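Protein piwi (Drosophila melanogaster, PDB 6KR6) binds piRNAs and, as an Argonaute-family protein of the Piwi subfamily, directs the repression of transposable elements. Local coordinates at residues Phe701-Val714 with Phe726-Val738. Residues are numbered along the deposited sequence; the frame is centred on the assembly and turned at random.
Sequences FFLNGQNPPPGTIV and FYLVSQQVRQGTV
Val729, on the strand that pairs with 712-714, faces both Gly711 and Thr712 and has more surface covered by the contact than any other residue. Its backbone pairs in both directions: Val729 N donates to Thr712 O at 2.9 Å in an almost straight bond (171°), while Val729 O receives Gly711 N. Two consecutive residues thus face one across the antiparallel ladder, and with Gly711 at positive phi (99°) in the first position this is a G1 beta bulge; a CB there would press on the carbonyl oxygen of Pro710, which calls for glycine. Beyond the bulge, Tyr727 and Val714 form a hydrogen-bonded pair, Tyr727 N reaching Val714 O at 3.0 Å. With CG1 of Val729 anti to the backbone N (chi1 163°), that methyl lies against the carbonyl oxygens of Pro708 and Pro709, whereas CG2 approaches Phe701 CZ. On one face of the Phe701 ring, offset toward its rim, rests Val714 CG2, and Tyr727 CB packs obliquely against the same ring.

Farther along, the proline-rich turn meets the loop after the strand. Pro710 lays CG against Gln732 CB (3.6 Å). Asn707 points into the returning loop, its CB 3.4 Å from Val738 CG2, with Val733 CG2 near the amide; its OD1 lies 3.4 Å from Gly736 O, two acceptors and not a hydrogen bond. Cut back to an alanine, this residue would keep only its CB against Val738, which would probably leave Val733 CG2 without its neighbour and open a gap beside the carbonyl of Gly736.

Backbone bonds therefore fix the register of this Piwi-domain hairpin, while largely apolar side-chain contacts hold its proline-rich turn against a loop whose Gln731 packs on an RNA phosphate.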
loop_
_atom_site.group_PDB
_atom_site.type_symbol
_atom_site.label_atom_id
_atom_site.label_comp_id
_atom_site.label_asym_id
_atom_site.label_seq_id
_atom_site.Cartn_x
_atom_site.Cartn_y
_atom_site.Cartn_z
ATOM N N PHE A 701 -10.054 6.918 10.864
ATOM C CA PHE A 701 -10.840 7.222 12.050
ATOM C C PHE A 701 -10.042 8.188 12.914
ATOM O O PHE A 701 -8.810 8.207 12.868
ATOM C CB PHE A 701 -11.208 5.958 12.837
ATOM C CG PHE A 701 -10.041 5.061 13.134
ATOM C CD1 PHE A 701 -9.315 5.208 14.305
ATOM C CD2 PHE A 701 -9.680 4.061 12.247
ATOM C CE1 PHE A 701 -8.244 4.379 14.582
ATOM C CE2 PHE A 701 -8.610 3.230 12.518
ATOM C CZ PHE A 701 -7.891 3.388 13.688
ATOM N N PHE A 702 -10.758 8.992 13.697
ATOM C CA PHE A 702 -10.140 10.073 14.449
ATOM C C PHE A 702 -10.721 10.130 15.854
ATOM O O PHE A 702 -11.808 9.612 16.122
ATOM C CB PHE A 702 -10.336 11.423 13.746
ATOM C CG PHE A 702 -10.068 11.378 12.271
ATOM C CD1 PHE A 702 -8.784 11.179 11.793
ATOM C CD2 PHE A 702 -11.101 11.536 11.361
ATOM C CE1 PHE A 702 -8.535 11.133 10.437
ATOM C CE2 PHE A 702 -10.857 11.494 10.002
ATOM C CZ PHE A 702 -9.571 11.294 9.538
ATOM N N LEU A 703 -9.980 10.778 16.749
ATOM C CA LEU A 703 -10.384 10.974 18.137
ATOM C C LEU A 703 -10.650 12.454 18.369
ATOM O O LEU A 703 -9.750 13.283 18.186
ATOM C CB LEU A 703 -9.307 10.475 19.099
ATOM C CG LEU A 703 -9.498 10.869 20.565
ATOM C CD1 LEU A 703 -10.463 9.922 21.262
ATOM C CD2 LEU A 703 -8.162 10.926 21.289
ATOM N N ASN A 704 -11.878 12.778 18.778
ATOM C CA ASN A 704 -12.293 14.161 19.024
ATOM C C ASN A 704 -11.943 15.057 17.839
ATOM O O ASN A 704 -11.474 16.187 17.998
ATOM C CB ASN A 704 -11.676 14.700 20.316
ATOM N N GLY A 705 -12.161 14.535 16.634
ATOM C CA GLY A 705 -11.875 15.268 15.418
ATOM C C GLY A 705 -10.411 15.452 15.094
ATOM O O GLY A 705 -10.087 16.245 14.204
ATOM N N GLN A 706 -9.512 14.742 15.772
ATOM C CA GLN A 706 -8.080 14.922 15.580
ATOM C C GLN A 706 -7.396 13.578 15.365
ATOM O O GLN A 706 -7.983 12.511 15.565
ATOM C CB GLN A 706 -7.442 15.648 16.772
ATOM C CG GLN A 706 -7.823 17.111 16.877
ATOM C CD GLN A 706 -7.036 17.843 17.946
ATOM O OE1 GLN A 706 -6.583 17.243 18.921
ATOM N NE2 GLN A 706 -6.863 19.147 17.764
ATOM N N ASN A 707 -6.133 13.656 14.959
ATOM C CA ASN A 707 -5.343 12.462 14.697
ATOM C C ASN A 707 -5.221 11.628 15.969
ATOM O O ASN A 707 -4.876 12.170 17.029
ATOM C CB ASN A 707 -3.956 12.852 14.183
ATOM C CG ASN A 707 -4.013 13.669 12.901
ATOM O OD1 ASN A 707 -4.349 13.153 11.836
ATOM N ND2 ASN A 707 -3.676 14.950 13.000
ATOM N N PRO A 708 -5.492 10.322 15.913
ATOM C CA PRO A 708 -5.435 9.512 17.128
ATOM C C PRO A 708 -4.009 9.388 17.627
ATOM O O PRO A 708 -3.053 9.410 16.832
ATOM C CB PRO A 708 -5.990 8.149 16.675
ATOM C CG PRO A 708 -6.670 8.410 15.366
ATOM C CD PRO A 708 -5.913 9.535 14.742
ATOM N N PRO A 709 -3.812 9.251 18.934
ATOM C CA PRO A 709 -2.459 9.120 19.471
ATOM C C PRO A 709 -1.893 7.748 19.159
ATOM O O PRO A 709 -2.653 6.809 18.881
ATOM C CB PRO A 709 -2.663 9.308 20.980
ATOM C CG PRO A 709 -4.036 8.776 21.217
ATOM C CD PRO A 709 -4.837 9.136 19.987
ATOM N N PRO A 710 -0.569 7.596 19.180
ATOM C CA PRO A 710 0.021 6.271 18.962
ATOM C C PRO A 710 -0.510 5.256 19.961
ATOM O O PRO A 710 -0.710 5.559 21.139
ATOM C CB PRO A 710 1.521 6.518 19.155
ATOM C CG PRO A 710 1.704 7.958 18.831
ATOM C CD PRO A 710 0.458 8.644 19.314
ATOM N N GLY A 711 -0.745 4.040 19.473
ATOM C CA GLY A 711 -1.252 2.962 20.296
ATOM C C GLY A 711 -2.742 2.721 20.197
ATOM O O GLY A 711 -3.248 1.811 20.862
ATOM N N THR A 712 -3.459 3.501 19.392
ATOM C CA THR A 712 -4.900 3.338 19.268
ATOM C C THR A 712 -5.222 2.112 18.426
ATOM O O THR A 712 -4.520 1.802 17.458
ATOM C CB THR A 712 -5.525 4.586 18.644
ATOM O OG1 THR A 712 -4.979 5.755 19.264
ATOM C CG2 THR A 712 -7.030 4.580 18.848
ATOM N N ILE A 713 -6.293 1.410 18.795
ATOM C CA ILE A 713 -6.641 0.136 18.175
ATOM C C ILE A 713 -8.150 0.048 18.002
ATOM O O ILE A 713 -8.907 0.299 18.946
ATOM C CB ILE A 713 -6.127 -1.058 19.005
ATOM C CG1 ILE A 713 -4.613 -1.192 18.852
ATOM C CG2 ILE A 713 -6.832 -2.347 18.600
ATOM C CD1 ILE A 713 -4.045 -2.432 19.477
ATOM N N VAL A 714 -8.583 -0.312 16.798
ATOM C CA VAL A 714 -9.970 -0.661 16.508
ATOM C C VAL A 714 -9.997 -2.144 16.160
ATOM O O VAL A 714 -9.319 -2.574 15.219
ATOM C CB VAL A 714 -10.540 0.182 15.357
ATOM C CG1 VAL A 714 -11.982 -0.211 15.077
ATOM C CG2 VAL A 714 -10.431 1.666 15.672
ATOM N N PHE A 726 -7.390 -6.440 12.603
ATOM C CA PHE A 726 -7.612 -5.224 13.375
ATOM C C PHE A 726 -6.875 -4.067 12.714
ATOM O O PHE A 726 -6.107 -4.247 11.765
ATOM C CB PHE A 726 -7.167 -5.395 14.834
ATOM C CG PHE A 726 -5.703 -5.705 14.998
ATOM C CD1 PHE A 726 -5.255 -7.016 14.998
ATOM C CD2 PHE A 726 -4.778 -4.688 15.170
ATOM C CE1 PHE A 726 -3.911 -7.306 15.155
ATOM C CE2 PHE A 726 -3.434 -4.972 15.328
ATOM C CZ PHE A 726 -3.000 -6.283 15.321
ATOM N N TYR A 727 -7.137 -2.871 13.229
ATOM C CA TYR A 727 -6.430 -1.662 12.841
ATOM C C TYR A 727 -5.586 -1.173 14.010
ATOM O O TYR A 727 -5.934 -1.376 15.178
ATOM C CB TYR A 727 -7.399 -0.555 12.411
ATOM C CG TYR A 727 -8.211 -0.867 11.174
ATOM C CD1 TYR A 727 -7.632 -0.835 9.911
ATOM C CD2 TYR A 727 -9.562 -1.173 11.267
ATOM C CE1 TYR A 727 -8.374 -1.113 8.777
ATOM C CE2 TYR A 727 -10.313 -1.451 10.139
ATOM C CZ TYR A 727 -9.714 -1.419 8.898
ATOM O OH TYR A 727 -10.460 -1.696 7.776
ATOM N N LEU A 728 -4.473 -0.525 13.685
ATOM C CA LEU A 728 -3.582 0.025 14.695
ATOM C C LEU A 728 -2.986 1.323 14.178
ATOM O O LEU A 728 -2.554 1.399 13.023
ATOM C CB LEU A 728 -2.470 -0.965 15.059
ATOM C CG LEU A 728 -1.263 -0.445 15.849
ATOM C CD1 LEU A 728 -1.654 -0.042 17.260
ATOM C CD2 LEU A 728 -0.137 -1.474 15.878
ATOM N N VAL A 729 -2.985 2.340 15.029
ATOM C CA VAL A 729 -2.257 3.577 14.787
ATOM C C VAL A 729 -1.041 3.549 15.701
ATOM O O VAL A 729 -1.173 3.575 16.929
ATOM C CB VAL A 729 -3.128 4.813 15.041
ATOM C CG1 VAL A 729 -2.256 6.050 15.197
ATOM C CG2 VAL A 729 -4.118 5.003 13.905
ATOM N N SER A 730 0.142 3.471 15.105
ATOM C CA SER A 730 1.388 3.391 15.854
ATOM C C SER A 730 2.252 4.632 15.720
ATOM O O SER A 730 2.908 5.025 16.685
ATOM C CB SER A 730 2.192 2.167 15.405
ATOM O OG SER A 730 2.378 2.173 14.001
ATOM N N GLN A 731 2.267 5.265 14.552
ATOM C CA GLN A 731 3.109 6.425 14.292
ATOM C C GLN A 731 2.238 7.671 14.225
ATOM O O GLN A 731 1.386 7.789 13.338
ATOM C CB GLN A 731 3.891 6.246 12.991
ATOM C CG GLN A 731 4.826 7.395 12.657
ATOM C CD GLN A 731 5.533 7.196 11.330
ATOM O OE1 GLN A 731 4.922 7.302 10.266
ATOM N NE2 GLN A 731 6.826 6.898 11.386
ATOM N N GLN A 732 2.450 8.592 15.161
ATOM C CA GLN A 732 1.763 9.873 15.111
ATOM C C GLN A 732 2.319 10.722 13.974
ATOM O O GLN A 732 3.497 10.632 13.618
ATOM C CB GLN A 732 1.916 10.615 16.438
ATOM C CG GLN A 732 3.363 10.826 16.851
ATOM C CD GLN A 732 3.498 11.542 18.178
ATOM O OE1 GLN A 732 4.592 11.636 18.731
ATOM N NE2 GLN A 732 2.386 12.053 18.696
ATOM N N VAL A 733 1.454 11.551 13.398
ATOM C CA VAL A 733 1.829 12.443 12.308
ATOM C C VAL A 733 1.679 13.878 12.789
ATOM O O VAL A 733 0.660 14.237 13.392
ATOM C CB VAL A 733 0.987 12.192 11.043
ATOM C CG1 VAL A 733 1.335 10.844 10.436
ATOM C CG2 VAL A 733 -0.497 12.264 11.357
ATOM N N ARG A 734 2.705 14.692 12.539
ATOM C CA ARG A 734 2.618 16.110 12.870
ATOM C C ARG A 734 1.630 16.819 11.953
ATOM O O ARG A 734 0.714 17.509 12.420
ATOM C CB ARG A 734 4.002 16.756 12.782
ATOM N N GLN A 735 1.792 16.651 10.645
ATOM C CA GLN A 735 0.906 17.240 9.656
ATOM C C GLN A 735 0.290 16.142 8.800
ATOM O O GLN A 735 0.850 15.051 8.655
ATOM C CB GLN A 735 1.652 18.246 8.768
ATOM N N GLY A 736 -0.870 16.444 8.232
ATOM C CA GLY A 736 -1.569 15.495 7.392
ATOM C C GLY A 736 -2.595 14.681 8.154
ATOM O O GLY A 736 -2.944 14.957 9.306
ATOM N N THR A 737 -3.086 13.645 7.479
ATOM C CA THR A 737 -4.078 12.738 8.036
ATOM C C THR A 737 -3.446 11.373 8.267
ATOM O O THR A 737 -2.644 10.907 7.453
ATOM C CB THR A 737 -5.284 12.601 7.103
ATOM O OG1 THR A 737 -5.392 13.771 6.282
ATOM C CG2 THR A 737 -6.557 12.446 7.911
ATOM N N VAL A 738 -3.808 10.735 9.381
ATOM C CA VAL A 738 -3.237 9.433 9.704
ATOM C C VAL A 738 -3.804 8.374 8.774
ATOM O O VAL A 738 -5.011 8.346 8.489
ATOM C CB VAL A 738 -3.506 9.055 11.170
ATOM C CG1 VAL A 738 -2.614 7.894 11.586
ATOM C CG2 VAL A 738 -3.289 10.229 12.073
#